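Local coordinates for protein Rho guanyl nucleotide exchange factor (Rom2), putative (Aspergillus fumigatus Af293, PDB 5O51) that probably acts as a guanine nucleotide exchange factor for Rho-type GTPases, this chain being only its CNH domain, a beta-propeller, at residues 239-244 / 278-283; 128-133 / 181-186; 40-45 / 63-68; 300-305 / 317-322; 210-215 / 247-252. One frame throughout, in Å; residues are numbered along the deposited sequence.

Contact 1 of 5, residues 239-244 / 278-283; sequences EFLLNY and PYILAF
Asn243 OD1 accepts a hydrogen bond from Ser248 OG of the next strand in its sheet, and it also lies 4.0 Å from the methyl CD1 of Ile280. Asn243 ND2 makes a weak bond to His232 O on the strand at the other flank. The bond to Ser248, with the weak one to His232, satisfies the buried amide, and Ile280 meets it with a methyl. The Asn243 and Ile280 side chains run alongside each other, pointing opposite ways. Leu241 behaves differently. Its CD2 meets Ile280 CD1 tip to tip at 4.1 Å. Ile280 CG1 stands anti to the backbone N (chi1 166°), which carries CD1 between Leu241 and Asn243. Leu241 also rests on Phe250 and Ile293. The two backbones stay apart, with 9.0 Å between Asn243 CA and Ala282 CA. Strand 239-244 and strand 279-284 are each the second strand of a four-stranded antiparallel sheet. Side chains meeting like this between successive sheets are characteristic of neighbouring blades in a beta-propeller, here the seven-bladed CNH domain.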
# COMPACT_ATOMS: atom_id res chain seq x y z
N GLU A 239 1.20 5.15 21.07
CA GLU A 239 1.70 3.78 20.80
C GLU A 239 1.68 3.54 19.26
O GLU A 239 0.85 4.10 18.57
CB GLU A 239 0.83 2.70 21.50
CG GLU A 239 0.50 2.91 22.98
CD GLU A 239 -0.58 1.94 23.53
OE1 GLU A 239 -1.53 1.51 22.80
OE2 GLU A 239 -0.48 1.60 24.73
N PHE A 240 2.56 2.68 18.76
CA PHE A 240 2.47 2.17 17.38
C PHE A 240 2.07 0.71 17.34
O PHE A 240 2.61 -0.10 18.10
CB PHE A 240 3.82 2.28 16.75
CG PHE A 240 4.32 3.68 16.64
CD1 PHE A 240 4.90 4.32 17.75
CD2 PHE A 240 4.24 4.37 15.45
CE1 PHE A 240 5.38 5.62 17.65
CE2 PHE A 240 4.73 5.67 15.34
CZ PHE A 240 5.30 6.30 16.43
N LEU A 241 1.12 0.38 16.47
CA LEU A 241 0.78 -0.99 16.15
C LEU A 241 1.64 -1.44 15.01
O LEU A 241 1.57 -0.84 13.92
CB LEU A 241 -0.68 -1.15 15.76
CG LEU A 241 -1.12 -2.57 15.29
CD1 LEU A 241 -0.97 -3.57 16.42
CD2 LEU A 241 -2.56 -2.56 14.85
N LEU A 242 2.46 -2.47 15.27
CA LEU A 242 3.39 -3.04 14.30
C LEU A 242 2.83 -4.35 13.75
O LEU A 242 2.41 -5.23 14.53
CB LEU A 242 4.71 -3.29 15.00
CG LEU A 242 5.46 -2.02 15.51
CD1 LEU A 242 6.79 -2.49 16.12
CD2 LEU A 242 5.85 -1.03 14.42
N ASN A 243 2.80 -4.47 12.43
CA ASN A 243 2.17 -5.60 11.73
C ASN A 243 3.18 -6.26 10.78
O ASN A 243 3.72 -5.63 9.84
CB ASN A 243 0.91 -5.19 10.94
CG ASN A 243 -0.16 -4.53 11.80
OD1 ASN A 243 -0.89 -5.17 12.56
ND2 ASN A 243 -0.28 -3.23 11.65
N TYR A 244 3.49 -7.50 11.09
CA TYR A 244 4.36 -8.34 10.27
C TYR A 244 3.57 -9.58 9.78
O TYR A 244 2.46 -9.89 10.29
CB TYR A 244 5.55 -8.83 11.08
CG TYR A 244 6.41 -7.86 11.93
CD1 TYR A 244 5.88 -7.21 13.00
CD2 TYR A 244 7.78 -7.74 11.71
CE1 TYR A 244 6.65 -6.39 13.80
CE2 TYR A 244 8.57 -6.92 12.49
CZ TYR A 244 8.00 -6.27 13.57
OH TYR A 244 8.72 -5.44 14.45
N PRO A 278 -13.31 -0.87 15.79
CA PRO A 278 -12.37 -1.61 16.63
C PRO A 278 -11.73 -2.85 15.92
O PRO A 278 -11.30 -3.79 16.62
CB PRO A 278 -13.29 -2.07 17.78
CG PRO A 278 -14.55 -2.37 17.08
CD PRO A 278 -14.67 -1.43 15.92
N TYR A 279 -11.62 -2.86 14.59
CA TYR A 279 -11.11 -4.07 13.90
C TYR A 279 -9.74 -3.89 13.26
O TYR A 279 -9.37 -2.80 12.86
CB TYR A 279 -12.10 -4.58 12.91
CG TYR A 279 -13.51 -4.79 13.45
CD1 TYR A 279 -13.78 -5.79 14.38
CD2 TYR A 279 -14.57 -4.00 13.02
CE1 TYR A 279 -15.05 -6.00 14.86
CE2 TYR A 279 -15.85 -4.18 13.49
CZ TYR A 279 -16.10 -5.19 14.40
OH TYR A 279 -17.37 -5.39 14.89
N ILE A 280 -8.97 -4.98 13.20
CA ILE A 280 -7.71 -5.01 12.47
C ILE A 280 -7.91 -6.15 11.49
O ILE A 280 -8.34 -7.27 11.91
CB ILE A 280 -6.48 -5.10 13.40
CG1 ILE A 280 -5.20 -5.46 12.63
CG2 ILE A 280 -6.65 -6.08 14.53
CD1 ILE A 280 -4.71 -4.28 11.81
N LEU A 281 -7.68 -5.85 10.19
CA LEU A 281 -7.92 -6.81 9.12
C LEU A 281 -6.58 -7.20 8.48
O LEU A 281 -5.82 -6.33 8.08
CB LEU A 281 -8.81 -6.21 8.06
CG LEU A 281 -10.29 -5.93 8.44
CD1 LEU A 281 -10.42 -4.56 9.06
CD2 LEU A 281 -11.23 -5.99 7.26
N ALA A 282 -6.29 -8.49 8.41
CA ALA A 282 -5.08 -9.02 7.74
C ALA A 282 -5.45 -9.68 6.43
O ALA A 282 -6.21 -10.64 6.45
CB ALA A 282 -4.40 -10.02 8.66
N PHE A 283 -4.93 -9.21 5.27
CA PHE A 283 -5.27 -9.85 3.97
C PHE A 283 -4.16 -10.81 3.57
O PHE A 283 -3.01 -10.38 3.51
CB PHE A 283 -5.40 -8.73 2.88
CG PHE A 283 -6.57 -7.81 3.11
CD1 PHE A 283 -6.55 -6.86 4.10
CD2 PHE A 283 -7.68 -7.93 2.36
CE1 PHE A 283 -7.69 -6.07 4.34
CE2 PHE A 283 -8.80 -7.12 2.55
CZ PHE A 283 -8.80 -6.20 3.55

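Contact 2 of 5, residues 128-133 / 181-186; sequences CSVKTS and SSIHFL
The sulfur of Cys128 comes to 3.4 Å from Phe185 CZ, a close sulfur-aromatic contact. SG is 4.5 Å from the centroid of the Phe185 ring and 58° off its normal. The approach is therefore oblique, at the far end of the ring around CZ and CE1. The contact joins two successive blades of the beta-propeller. Strand 125-132 is the second strand of one four-stranded blade, and strand 180-186 is the innermost strand of the next. The two segments run nearly antiparallel, at 156°, with their axes 9.1 Å apart at closest approach, so they meet through side chains.

Phe185 CG lies anti to its carbonyl carbon (chi1 -72°), and this turns the ring toward Cys128. Leu190 packs against both Cys128 and Phe185, and Lys117 lies on Phe185 and Ile183. Ile183 and Val130 add an apolar part to the contact. The Ile183 side chain is extended and presents CD1 to the first strand. Ser181 and Ser182 form a classic beta bulge against strand 189-194. Ser182 points away from the contact, and its OG is hydrogen-bonded to Pro230 O in the following blade. His184 NE2 adds only weak bonds, to Ser182 OG and to Ile231 O. On the apolar side, Ile183 CD1 lies 4.2 Å from Val130 CG2 and 4.5 Å from Cys128 CB.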
# COMPACT_ATOMS: atom_id res chain seq x y z
N CYS A 128 9.14 8.27 -2.56
CA CYS A 128 10.32 7.36 -2.54
C CYS A 128 10.12 6.23 -3.48
O CYS A 128 9.05 5.65 -3.50
CB CYS A 128 10.60 6.71 -1.19
SG CYS A 128 10.28 7.79 0.18
N SER A 129 11.17 5.89 -4.21
CA SER A 129 11.23 4.67 -5.03
C SER A 129 12.34 3.75 -4.54
O SER A 129 13.43 4.20 -4.26
CB SER A 129 11.50 5.03 -6.47
OG SER A 129 12.70 5.71 -6.56
N VAL A 130 12.03 2.47 -4.44
CA VAL A 130 12.89 1.48 -3.84
C VAL A 130 13.18 0.41 -4.88
O VAL A 130 12.26 -0.20 -5.40
CB VAL A 130 12.18 0.83 -2.67
CG1 VAL A 130 13.03 -0.28 -2.04
CG2 VAL A 130 11.79 1.91 -1.67
N LYS A 131 14.46 0.24 -5.23
CA LYS A 131 14.95 -1.02 -5.81
C LYS A 131 15.40 -2.01 -4.72
O LYS A 131 16.02 -1.62 -3.78
CB LYS A 131 16.12 -0.77 -6.74
CG LYS A 131 16.74 -2.06 -7.29
CD LYS A 131 17.53 -1.83 -8.56
CE LYS A 131 18.73 -0.92 -8.33
NZ LYS A 131 19.43 -0.73 -9.63
N THR A 132 15.10 -3.28 -4.86
CA THR A 132 15.43 -4.25 -3.82
C THR A 132 15.62 -5.61 -4.43
O THR A 132 15.02 -5.91 -5.46
CB THR A 132 14.31 -4.30 -2.73
OG1 THR A 132 14.72 -5.12 -1.61
CG2 THR A 132 12.98 -4.82 -3.30
N SER A 133 16.47 -6.42 -3.81
CA SER A 133 16.66 -7.84 -4.13
C SER A 133 16.91 -8.58 -2.81
O SER A 133 16.97 -7.94 -1.77
CB SER A 133 17.86 -8.01 -5.08
OG SER A 133 18.95 -7.20 -4.69
N SER A 181 10.63 -5.20 2.27
CA SER A 181 9.17 -5.41 2.09
C SER A 181 8.37 -4.11 1.94
O SER A 181 7.47 -4.05 1.14
CB SER A 181 8.56 -6.15 3.28
OG SER A 181 9.15 -7.41 3.53
N SER A 182 8.69 -3.07 2.72
CA SER A 182 7.82 -1.90 2.79
C SER A 182 8.52 -0.61 3.24
O SER A 182 9.61 -0.63 3.76
CB SER A 182 6.73 -2.21 3.78
OG SER A 182 7.24 -2.42 5.08
N ILE A 183 7.83 0.51 3.10
CA ILE A 183 8.35 1.78 3.58
C ILE A 183 7.29 2.75 4.14
O ILE A 183 6.23 2.90 3.62
CB ILE A 183 9.22 2.44 2.46
CG1 ILE A 183 10.22 3.42 3.05
CG2 ILE A 183 8.35 3.12 1.39
CD1 ILE A 183 11.33 3.76 2.08
N HIS A 184 7.62 3.43 5.23
CA HIS A 184 6.68 4.27 5.98
C HIS A 184 7.34 5.59 6.36
O HIS A 184 8.53 5.64 6.68
CB HIS A 184 6.20 3.52 7.26
CG HIS A 184 5.61 2.18 6.96
ND1 HIS A 184 4.27 2.01 6.67
CD2 HIS A 184 6.19 0.98 6.76
CE1 HIS A 184 4.05 0.75 6.35
NE2 HIS A 184 5.20 0.10 6.39
N PHE A 185 6.58 6.67 6.25
CA PHE A 185 7.02 7.99 6.70
C PHE A 185 6.68 8.13 8.15
O PHE A 185 5.50 8.02 8.49
CB PHE A 185 6.30 9.05 5.90
CG PHE A 185 6.78 9.14 4.48
CD1 PHE A 185 7.98 9.80 4.17
CD2 PHE A 185 6.06 8.53 3.46
CE1 PHE A 185 8.41 9.89 2.85
CE2 PHE A 185 6.48 8.60 2.15
CZ PHE A 185 7.65 9.28 1.84
N LEU A 186 7.70 8.31 8.99
CA LEU A 186 7.53 8.64 10.42
C LEU A 186 8.19 9.97 10.72
O LEU A 186 9.39 9.98 11.04
CB LEU A 186 8.21 7.61 11.29
CG LEU A 186 7.61 6.24 11.42
CD1 LEU A 186 8.62 5.38 12.20
CD2 LEU A 186 6.23 6.34 12.10

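Contact 3 of 5, residues 40-45 / 63-68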
# COMPACT_ATOMS: atom_id res chain seq x y z
N SER A 40 -2.59 -4.63 -19.02
CA SER A 40 -2.73 -4.05 -20.34
C SER A 40 -2.95 -2.54 -20.42
O SER A 40 -2.74 -1.94 -21.50
CB SER A 40 -4.02 -4.57 -20.95
OG SER A 40 -5.00 -3.56 -20.62
N GLY A 41 -3.46 -1.93 -19.37
CA GLY A 41 -3.90 -0.52 -19.41
C GLY A 41 -4.40 0.01 -18.05
O GLY A 41 -4.46 -0.72 -17.10
N ILE A 42 -4.71 1.31 -18.02
CA ILE A 42 -5.30 2.05 -16.90
C ILE A 42 -6.70 2.48 -17.33
O ILE A 42 -6.93 3.01 -18.48
CB ILE A 42 -4.39 3.20 -16.52
CG1 ILE A 42 -3.05 2.67 -16.01
CG2 ILE A 42 -4.98 4.08 -15.38
CD1 ILE A 42 -2.00 3.74 -15.87
N PHE A 43 -7.66 2.27 -16.42
CA PHE A 43 -9.10 2.57 -16.65
C PHE A 43 -9.61 3.48 -15.54
O PHE A 43 -9.06 3.48 -14.39
CB PHE A 43 -9.90 1.28 -16.69
CG PHE A 43 -9.50 0.27 -17.79
CD1 PHE A 43 -8.46 -0.64 -17.59
CD2 PHE A 43 -10.22 0.21 -19.00
CE1 PHE A 43 -8.09 -1.54 -18.61
CE2 PHE A 43 -9.88 -0.69 -20.01
CZ PHE A 43 -8.83 -1.60 -19.80
N ILE A 44 -10.68 4.23 -15.83
CA ILE A 44 -11.40 5.07 -14.82
C ILE A 44 -12.87 4.81 -14.89
O ILE A 44 -13.43 4.61 -15.98
CB ILE A 44 -11.07 6.56 -14.98
CG1 ILE A 44 -11.74 7.42 -13.91
CG2 ILE A 44 -11.47 7.16 -16.33
CD1 ILE A 44 -10.99 8.71 -13.68
N SER A 45 -13.52 4.72 -13.71
CA SER A 45 -14.99 4.67 -13.60
C SER A 45 -15.41 5.64 -12.47
O SER A 45 -14.58 6.14 -11.73
CB SER A 45 -15.53 3.26 -13.22
OG SER A 45 -15.12 2.93 -11.90
N SER A 63 1.55 -0.99 -19.76
CA SER A 63 1.51 -2.39 -19.56
C SER A 63 2.16 -2.76 -18.25
O SER A 63 3.00 -2.03 -17.77
CB SER A 63 2.18 -3.07 -20.79
OG SER A 63 3.52 -3.39 -20.54
N GLN A 64 1.77 -3.90 -17.67
CA GLN A 64 2.33 -4.39 -16.39
C GLN A 64 2.23 -3.36 -15.26
O GLN A 64 3.21 -3.12 -14.56
CB GLN A 64 3.80 -4.75 -16.58
CG GLN A 64 4.09 -5.63 -17.78
CD GLN A 64 3.50 -6.98 -17.59
OE1 GLN A 64 3.81 -7.68 -16.62
NE2 GLN A 64 2.66 -7.39 -18.54
N VAL A 65 1.08 -2.69 -15.13
CA VAL A 65 0.91 -1.62 -14.09
C VAL A 65 0.73 -2.29 -12.73
O VAL A 65 -0.31 -2.88 -12.46
CB VAL A 65 -0.27 -0.69 -14.36
CG1 VAL A 65 -0.32 0.39 -13.27
CG2 VAL A 65 -0.10 -0.03 -15.75
N THR A 66 1.77 -2.25 -11.90
CA THR A 66 1.72 -2.93 -10.61
C THR A 66 1.42 -2.03 -9.41
O THR A 66 1.06 -2.55 -8.39
CB THR A 66 3.01 -3.68 -10.32
OG1 THR A 66 4.06 -2.71 -10.34
CG2 THR A 66 3.30 -4.78 -11.40
N GLN A 67 1.63 -0.71 -9.51
CA GLN A 67 1.32 0.20 -8.40
C GLN A 67 0.94 1.57 -8.95
O GLN A 67 1.43 2.04 -10.00
CB GLN A 67 2.48 0.17 -7.36
CG GLN A 67 2.11 0.71 -6.00
CD GLN A 67 3.29 1.09 -5.12
OE1 GLN A 67 4.37 0.44 -5.09
NE2 GLN A 67 3.08 2.17 -4.34
N ILE A 68 -0.02 2.21 -8.29
CA ILE A 68 -0.59 3.46 -8.71
C ILE A 68 -1.02 4.30 -7.48
O ILE A 68 -1.51 3.76 -6.48
CB ILE A 68 -1.76 3.23 -9.68
CG1 ILE A 68 -2.06 4.48 -10.48
CG2 ILE A 68 -3.04 2.71 -9.00
CD1 ILE A 68 -2.91 4.15 -11.73
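Ile42 has CG1 anti to its carbonyl carbon (chi1 -64°) and CG2 anti to its backbone N, so its two branches diverge toward Val65 and Ile68. Ile68 holds CG1 anti to the backbone N and continues extended, sending CD1 out toward Ile42. The Ile42 CG1 branch lies 4.0 Å from Val65 CG2, and these two side chains cross at about a right angle. The other branch meets Ile68 differently: Ile42 CG2 and Ile68 CD1 face each other tip to tip at 4.2 Å. Ile42 thus bridges two residues of the second segment.

Val65 and Ile68 are three positions apart and would face opposite sides of a regular strand. A classic beta bulge at Thr66 and Gln67, both facing Leu80, resets the alternation and lets both point at Ile42. The segments belong to successive blades of the beta-propeller. Strand 41-46 is the third of its blade, and strand 65-71 is the innermost of the next. All three touching residues are buried. Val35 packs on Ile42 and Ile68, while Val79 packs on Ile42 and Val65. Side chains satisfy two backbone oxygens nearby: Val65 O accepts a hydrogen bond from Asn23 ND2, and Gly41 O is bonded to Thr38 OG1.

Contact 4 of 5, residues 300-305 / 317-322; sequences HIMTGK and ILYAYE
Lys305 and Glu322 bury the largest areas in this contact, and they meet through both backbone and side chain. Glu322 N donates to Lys305 O at 3.1 Å in a nearly straight bond, with an angle of 167° at the hydrogen. A water accepts from Lys305 N at 2.9 Å and donates to Glu322 O at 2.6 Å, so it bridges the same two backbones.

The Lys305 side chain is extended, with CG anti to the backbone N (chi1 -155°). It runs across the Glu322 side chain at a slant. Glu322 OE1 lies beside the lysine chain, 3.1 Å from Lys305 CE, and forms a salt bridge to Lys305 NZ at 3.5 Å. The other oxygen, Glu322 OE2, is hydrogen-bonded to Asn306 ND2 and has a long, weak ion pair with Arg21.

The contact lies where the chain passes between propeller blades. Strand 298-303 is the outer strand of one blade, and strand 317-323 belongs to the next. That next blade is closed by the N-terminal strand 8-12, the velcro closure of beta-propellers. Tyr321 reaches this strand, with its OH hydrogen-bonded to Lys8 NZ.

Deeper in, Met302 bends at chi3 (68°) and brings its methyl CE to 3.9 Å from Tyr319 OH. Ile288 packs on both Met302 and Tyr319.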
# COMPACT_ATOMS: atom_id res chain seq x y z
N HIS A 300 -13.89 -12.79 12.58
CA HIS A 300 -14.41 -13.36 11.33
C HIS A 300 -13.23 -13.74 10.43
O HIS A 300 -12.15 -13.14 10.44
CB HIS A 300 -15.48 -12.40 10.70
CG HIS A 300 -16.29 -13.02 9.61
ND1 HIS A 300 -16.84 -14.28 9.71
CD2 HIS A 300 -16.58 -12.58 8.35
CE1 HIS A 300 -17.47 -14.58 8.58
NE2 HIS A 300 -17.32 -13.58 7.74
N ILE A 301 -13.40 -14.85 9.72
CA ILE A 301 -12.55 -15.20 8.59
C ILE A 301 -13.42 -15.16 7.30
O ILE A 301 -14.47 -15.82 7.21
CB ILE A 301 -11.93 -16.59 8.80
CG1 ILE A 301 -10.94 -16.52 9.96
CG2 ILE A 301 -11.21 -17.11 7.57
CD1 ILE A 301 -10.43 -17.85 10.37
N MET A 302 -12.93 -14.47 6.26
CA MET A 302 -13.65 -14.44 4.90
C MET A 302 -12.76 -15.16 3.88
O MET A 302 -11.67 -14.66 3.54
CB MET A 302 -13.90 -12.98 4.50
CG MET A 302 -14.57 -12.08 5.53
SD MET A 302 -14.58 -10.27 5.13
CE MET A 302 -15.70 -10.32 3.71
N THR A 303 -13.13 -16.36 3.44
CA THR A 303 -12.23 -17.14 2.59
C THR A 303 -12.40 -16.70 1.12
O THR A 303 -13.35 -16.08 0.81
CB THR A 303 -12.48 -18.64 2.70
OG1 THR A 303 -13.86 -18.87 2.43
CG2 THR A 303 -12.24 -19.12 4.12
N GLY A 304 -11.43 -17.01 0.27
CA GLY A 304 -11.53 -16.77 -1.15
C GLY A 304 -10.26 -17.13 -1.84
O GLY A 304 -9.42 -17.87 -1.31
N LYS A 305 -10.10 -16.59 -3.01
CA LYS A 305 -8.98 -16.92 -3.87
C LYS A 305 -8.32 -15.68 -4.51
O LYS A 305 -8.98 -14.82 -5.01
CB LYS A 305 -9.52 -17.92 -4.91
CG LYS A 305 -8.41 -18.77 -5.46
CD LYS A 305 -8.77 -19.43 -6.77
CE LYS A 305 -7.48 -19.70 -7.56
NZ LYS A 305 -7.71 -20.60 -8.71
N ILE A 317 -12.46 0.21 2.77
CA ILE A 317 -11.35 -0.64 2.30
C ILE A 317 -11.81 -1.28 1.01
O ILE A 317 -12.80 -2.00 0.99
CB ILE A 317 -11.02 -1.74 3.34
CG1 ILE A 317 -10.71 -1.07 4.66
CG2 ILE A 317 -9.84 -2.59 2.86
CD1 ILE A 317 -10.89 -1.99 5.86
N LEU A 318 -11.08 -1.02 -0.06
CA LEU A 318 -11.33 -1.65 -1.35
C LEU A 318 -10.37 -2.85 -1.56
O LEU A 318 -9.14 -2.77 -1.27
CB LEU A 318 -11.18 -0.60 -2.46
CG LEU A 318 -12.08 0.64 -2.35
CD1 LEU A 318 -11.76 1.70 -3.36
CD2 LEU A 318 -13.51 0.15 -2.55
N TYR A 319 -10.92 -3.95 -2.08
CA TYR A 319 -10.15 -5.16 -2.32
C TYR A 319 -10.70 -5.92 -3.50
O TYR A 319 -11.78 -5.62 -3.93
CB TYR A 319 -10.06 -6.03 -1.03
CG TYR A 319 -11.33 -6.79 -0.69
CD1 TYR A 319 -12.42 -6.15 -0.15
CD2 TYR A 319 -11.45 -8.16 -0.96
CE1 TYR A 319 -13.61 -6.83 0.13
CE2 TYR A 319 -12.61 -8.86 -0.67
CZ TYR A 319 -13.69 -8.18 -0.09
OH TYR A 319 -14.90 -8.85 0.23
N ALA A 320 -9.88 -6.81 -4.09
CA ALA A 320 -10.28 -7.70 -5.18
C ALA A 320 -10.13 -9.18 -4.86
O ALA A 320 -9.26 -9.55 -4.08
CB ALA A 320 -9.48 -7.36 -6.46
N TYR A 321 -10.93 -10.00 -5.50
CA TYR A 321 -10.86 -11.46 -5.38
C TYR A 321 -11.35 -12.14 -6.67
O TYR A 321 -12.16 -11.56 -7.42
CB TYR A 321 -11.63 -11.93 -4.12
CG TYR A 321 -13.14 -11.69 -4.15
CD1 TYR A 321 -13.66 -10.54 -3.63
CD2 TYR A 321 -14.03 -12.62 -4.67
CE1 TYR A 321 -14.99 -10.29 -3.64
CE2 TYR A 321 -15.40 -12.36 -4.70
CZ TYR A 321 -15.86 -11.17 -4.19
OH TYR A 321 -17.19 -10.81 -4.14
N GLU A 322 -10.87 -13.36 -6.93
CA GLU A 322 -11.34 -14.20 -8.07
C GLU A 322 -12.59 -14.94 -7.67
O GLU A 322 -12.67 -15.51 -6.60
CB GLU A 322 -10.37 -15.33 -8.43
CG GLU A 322 -9.03 -14.90 -8.91
CD GLU A 322 -8.09 -16.05 -9.31
OE1 GLU A 322 -8.50 -17.26 -9.26
OE2 GLU A 322 -6.92 -15.69 -9.65
O HOH W 1 -12.71 -15.68 -4.00

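Contact 5 of 5, residues 210-215 / 247-252; sequences SLLDQA and FSFFVN
Leu212 meets Val251 at about a right angle, with Leu212 CD2 against Val251 CG1 at 3.9 Å. The same methyl also reaches Phe249. It sits at the edge of that ring, near its plane, and Leu212 CD2 is 4.3 Å from Phe249 CE2. One leucine branch thus touches two residues that are two positions apart on strand 247-251. Leu212 CG lies anti to its carbonyl carbon (chi1 -66°), and beyond it CD1 is the extended branch, while CD2 turns to the strand. Val251 turns CG1 anti to its own carbonyl carbon, which presents that methyl to the leucine.

The contact joins two successive beta-propeller blades. Segment 210-215 begins at the end of the outer strand 208-210 and continues as a loop. Strand 247-251 is the third strand of the following blade. Helix 220-224 packs nearby: Val222 touches both Leu212 and Phe249, and Phe221 meets Phe249 edge-to-face. Leu219 also lies on both side chains, and Tyr244 packs on Leu212.

Just past the leucine, the loop is fixed by an Asx turn. Ala215 N donates to Asp213 OD1 at 2.9 Å, with an angle of 163° at the hydrogen. The donor approaches the anti side of the carboxylate, 22° out of its plane.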
# COMPACT_ATOMS: atom_id res chain seq x y z
N SER A 210 17.85 0.19 14.31
CA SER A 210 16.69 -0.66 14.43
C SER A 210 15.63 0.07 15.25
O SER A 210 15.96 0.93 16.06
CB SER A 210 17.02 -2.01 15.08
OG SER A 210 16.65 -1.94 16.45
N LEU A 211 14.36 -0.27 15.04
CA LEU A 211 13.25 0.30 15.81
C LEU A 211 13.04 -0.37 17.16
O LEU A 211 12.71 0.28 18.17
CB LEU A 211 11.94 0.14 15.02
CG LEU A 211 10.71 0.92 15.53
CD1 LEU A 211 10.60 2.26 14.84
CD2 LEU A 211 9.44 0.13 15.29
N LEU A 212 13.09 -1.69 17.17
CA LEU A 212 12.88 -2.41 18.43
C LEU A 212 14.14 -2.29 19.31
O LEU A 212 15.25 -2.19 18.77
CB LEU A 212 12.60 -3.88 18.13
CG LEU A 212 11.28 -4.14 17.38
CD1 LEU A 212 11.10 -5.62 17.27
CD2 LEU A 212 10.09 -3.51 18.12
N ASP A 213 13.96 -2.29 20.63
CA ASP A 213 15.10 -2.21 21.58
C ASP A 213 15.61 -3.62 21.96
O ASP A 213 14.87 -4.39 22.60
CB ASP A 213 14.64 -1.50 22.84
CG ASP A 213 15.80 -1.15 23.82
OD1 ASP A 213 16.72 -1.97 24.10
OD2 ASP A 213 15.73 -0.03 24.38
N GLN A 214 16.86 -3.93 21.62
CA GLN A 214 17.53 -5.21 22.00
C GLN A 214 17.39 -5.71 23.48
O GLN A 214 17.46 -6.91 23.72
CB GLN A 214 19.02 -5.17 21.62
CG GLN A 214 19.82 -4.05 22.31
CD GLN A 214 21.22 -4.46 22.81
OE1 GLN A 214 21.54 -4.30 24.00
NE2 GLN A 214 22.06 -4.97 21.91
N ALA A 215 17.22 -4.81 24.44
CA ALA A 215 17.06 -5.20 25.87
C ALA A 215 15.64 -5.69 26.27
O ALA A 215 15.47 -6.33 27.33
CB ALA A 215 17.46 -4.06 26.79
N PHE A 247 2.96 -11.87 12.96
CA PHE A 247 2.41 -11.42 14.20
C PHE A 247 2.18 -9.95 14.21
O PHE A 247 2.74 -9.24 13.41
CB PHE A 247 3.32 -11.80 15.40
CG PHE A 247 4.80 -11.80 15.08
CD1 PHE A 247 5.46 -10.63 14.79
CD2 PHE A 247 5.53 -12.99 15.16
CE1 PHE A 247 6.82 -10.65 14.46
CE2 PHE A 247 6.89 -13.02 14.88
CZ PHE A 247 7.54 -11.85 14.53
N SER A 248 1.33 -9.50 15.15
CA SER A 248 1.14 -8.10 15.42
C SER A 248 1.29 -7.82 16.88
O SER A 248 0.88 -8.64 17.70
CB SER A 248 -0.22 -7.59 14.88
OG SER A 248 -0.17 -7.52 13.48
N PHE A 249 1.86 -6.64 17.21
CA PHE A 249 1.88 -6.18 18.59
C PHE A 249 2.14 -4.66 18.70
O PHE A 249 2.49 -3.96 17.73
CB PHE A 249 2.96 -6.96 19.34
CG PHE A 249 4.32 -6.77 18.76
CD1 PHE A 249 4.75 -7.57 17.73
CD2 PHE A 249 5.11 -5.72 19.19
CE1 PHE A 249 5.98 -7.34 17.14
CE2 PHE A 249 6.35 -5.51 18.64
CZ PHE A 249 6.79 -6.33 17.63
N PHE A 250 1.99 -4.15 19.92
CA PHE A 250 2.18 -2.69 20.16
C PHE A 250 3.58 -2.32 20.71
O PHE A 250 4.14 -3.05 21.55
CB PHE A 250 1.16 -2.21 21.15
CG PHE A 250 -0.22 -2.20 20.66
CD1 PHE A 250 -0.69 -1.11 19.94
CD2 PHE A 250 -1.10 -3.23 20.99
CE1 PHE A 250 -1.98 -1.10 19.46
CE2 PHE A 250 -2.39 -3.20 20.55
CZ PHE A 250 -2.84 -2.14 19.77
N VAL A 251 4.11 -1.16 20.31
CA VAL A 251 5.29 -0.55 21.01
C VAL A 251 5.01 0.91 21.41
O VAL A 251 3.99 1.49 20.95
CB VAL A 251 6.62 -0.60 20.27
CG1 VAL A 251 7.00 -2.03 19.94
CG2 VAL A 251 6.64 0.28 19.05
N ASN A 252 5.90 1.47 22.25
CA ASN A 252 5.77 2.87 22.73
C ASN A 252 6.48 4.03 21.98
O ASN A 252 6.09 5.19 22.19
CB ASN A 252 6.13 3.00 24.23
CG ASN A 252 7.62 2.80 24.51
OD1 ASN A 252 8.49 2.72 23.61
ND2 ASN A 252 7.91 2.65 25.79

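Each contact joins a different pair of successive blades around the propeller. Contacts 5 and 1 share a blade, through the adjacent strands 247-251 and 239-244, and their centres are 14 Å apart. Phe240 N and Val251 O, 2.9 Å apart, probably form a hydrogen bond between them. Contact 1 also touches contact 4 along the ring, where Phe283 CZ lies 3.8 Å from Ile317 CG2. Contact 2 touches contact 1 through Leu186 CD2, 3.6 Å from Phe240 CE2. Contact 3 touches none of the others; its nearest neighbour atoms are about 7 Å away, in contact 2. Contacts 3 and 5 are farthest apart, about 37 Å between centres, on opposite sides of the chain's centre.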